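Local coordinates for nucleotidyltransferase-like protein (PDB 3C18) that is probably a nucleotidyltransferase, with a helical domain of the substrate-binding type and a helix-turn-helix domain, at residues A[139-143]-A[144-148]. Numbering follows the deposited sequence.
Sequences NLFSR and GNYYD
A Schellman motif with Gly144 at the positive-phi position ends helix 116-142 and turns the chain straight into helix 146-167, a short connection between two consecutive helices of the YgxA-like substrate binding domain. Asn145 N donates to Leu140 O at 2.9 Å, and Gly144 N reaches Phe141 O at 3.1 Å, approaching from above the carbonyl plane. The turn takes a positive phi of 80° at Gly144, which favours glycine. The Leu140 side chain crosses that of Asn145 at about a right angle: CD2 lies 3.9 Å from Asn145 OD1, while CD1 reaches Asp148 O in the first turn of the next helix. An alanine here would remove both methyls and is likely to open a gap beside Asn145 and the Asp148 carbonyl. Asp148 OD1 itself accepts from backbone N of Val176 and Trp177 of the second subunit, placing this turn at the interface with that subunit. On the flank nearer helix 201-218, Phe141 and Tyr146 form an offset edge-to-face pair, ring planes 68° apart. The Phe141 chi1 of -178° swings CG away from the backbone N, and the ring turns a face to Tyr146 CE1, 3.8 Å from Phe141 CE2. A water bridges the same two residues, donating to Phe141 O at 2.8 Å and lying 2.5 Å from Tyr146 OH.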
loop_
_atom_site.group_PDB
_atom_site.type_symbol
_atom_site.label_atom_id
_atom_site.label_comp_id
_atom_site.label_asym_id
_atom_site.label_seq_id
_atom_site.Cartn_x
_atom_site.Cartn_y
_atom_site.Cartn_z
ATOM N N ASN A 139 5.211 13.370 -15.662
ATOM C CA ASN A 139 6.654 13.451 -15.632
ATOM C C ASN A 139 7.268 12.403 -16.561
ATOM O O ASN A 139 8.120 12.703 -17.381
ATOM C CB ASN A 139 7.170 13.321 -14.193
ATOM C CG ASN A 139 8.710 13.330 -14.111
ATOM O OD1 ASN A 139 9.343 12.273 -13.955
ATOM N ND2 ASN A 139 9.312 14.517 -14.248
ATOM N N LEU A 140 6.781 11.174 -16.480
ATOM C CA LEU A 140 7.338 10.083 -17.290
ATOM C C LEU A 140 7.078 10.315 -18.757
ATOM O O LEU A 140 7.889 10.014 -19.623
ATOM C CB LEU A 140 6.772 8.723 -16.856
ATOM C CG LEU A 140 7.267 8.274 -15.454
ATOM C CD1 LEU A 140 6.277 7.312 -14.793
ATOM C CD2 LEU A 140 8.649 7.653 -15.576
ATOM N N PHE A 141 5.909 10.846 -19.040
ATOM C CA PHE A 141 5.622 11.232 -20.430
ATOM C C PHE A 141 6.609 12.312 -20.912
ATOM O O PHE A 141 7.085 12.281 -22.022
ATOM C CB PHE A 141 4.224 11.782 -20.555
ATOM C CG PHE A 141 3.860 12.137 -21.952
ATOM C CD1 PHE A 141 4.169 13.410 -22.460
ATOM C CD2 PHE A 141 3.220 11.225 -22.763
ATOM C CE1 PHE A 141 3.837 13.758 -23.770
ATOM C CE2 PHE A 141 2.880 11.559 -24.053
ATOM C CZ PHE A 141 3.204 12.814 -24.574
ATOM N N SER A 142 6.930 13.253 -20.035
ATOM C CA SER A 142 7.810 14.373 -20.427
ATOM C C SER A 142 9.203 13.872 -20.782
ATOM O O SER A 142 9.919 14.447 -21.589
ATOM C CB SER A 142 7.886 15.439 -19.311
ATOM O OG SER A 142 8.813 15.104 -18.282
ATOM N N ARG A 143 9.551 12.746 -20.195
ATOM C CA ARG A 143 10.906 12.183 -20.305
ATOM C C ARG A 143 10.971 11.125 -21.383
ATOM O O ARG A 143 12.015 10.524 -21.611
ATOM C CB ARG A 143 11.359 11.604 -18.959
ATOM C CG ARG A 143 11.654 12.645 -17.904
ATOM C CD ARG A 143 11.718 12.026 -16.506
ATOM N NE ARG A 143 12.459 10.761 -16.517
ATOM C CZ ARG A 143 12.581 9.936 -15.472
ATOM N NH1 ARG A 143 12.004 10.224 -14.304
ATOM N NH2 ARG A 143 13.282 8.816 -15.598
ATOM N N GLY A 144 9.862 10.918 -22.066
ATOM C CA GLY A 144 9.821 9.953 -23.171
ATOM C C GLY A 144 9.694 8.503 -22.743
ATOM O O GLY A 144 9.835 7.579 -23.557
ATOM N N ASN A 145 9.396 8.299 -21.467
ATOM C CA ASN A 145 9.182 6.923 -20.922
ATOM C C ASN A 145 7.714 6.525 -21.001
ATOM O O ASN A 145 7.028 6.527 -20.032
ATOM C CB ASN A 145 9.634 6.841 -19.464
ATOM C CG ASN A 145 11.083 7.224 -19.264
ATOM O OD1 ASN A 145 11.408 7.965 -18.351
ATOM N ND2 ASN A 145 11.955 6.719 -20.117
ATOM N N TYR A 146 7.268 6.141 -22.175
ATOM C CA TYR A 146 5.834 6.004 -22.472
ATOM C C TYR A 146 5.192 4.773 -21.839
ATOM O O TYR A 146 4.061 4.833 -21.402
ATOM C CB TYR A 146 5.577 6.021 -23.977
ATOM C CG TYR A 146 6.113 7.305 -24.612
ATOM C CD1 TYR A 146 5.629 8.535 -24.204
ATOM C CD2 TYR A 146 7.114 7.277 -25.577
ATOM C CE1 TYR A 146 6.102 9.700 -24.736
ATOM C CE2 TYR A 146 7.605 8.444 -26.118
ATOM C CZ TYR A 146 7.094 9.659 -25.677
ATOM O OH TYR A 146 7.559 10.841 -26.174
ATOM N N TYR A 147 5.907 3.656 -21.808
ATOM C CA TYR A 147 5.320 2.414 -21.246
ATOM C C TYR A 147 5.094 2.568 -19.763
ATOM O O TYR A 147 4.109 2.114 -19.203
ATOM C CB TYR A 147 6.192 1.212 -21.525
ATOM C CG TYR A 147 6.051 0.749 -22.941
ATOM C CD1 TYR A 147 4.900 0.120 -23.363
ATOM C CD2 TYR A 147 7.047 0.954 -23.859
ATOM C CE1 TYR A 147 4.749 -0.307 -24.676
ATOM C CE2 TYR A 147 6.911 0.526 -25.170
ATOM C CZ TYR A 147 5.764 -0.106 -25.572
ATOM O OH TYR A 147 5.632 -0.530 -26.880
ATOM N N ASP A 148 6.011 3.280 -19.156
ATOM C CA ASP A 148 5.960 3.567 -17.712
ATOM C C ASP A 148 4.915 4.639 -17.374
ATOM O O ASP A 148 4.236 4.596 -16.350
ATOM C CB ASP A 148 7.340 3.979 -17.241
ATOM C CG ASP A 148 8.306 2.803 -17.177
ATOM O OD1 ASP A 148 8.149 1.982 -16.258
ATOM O OD2 ASP A 148 9.211 2.715 -18.010
HETATM O O HOH W 1 7.406 12.866 -24.740
#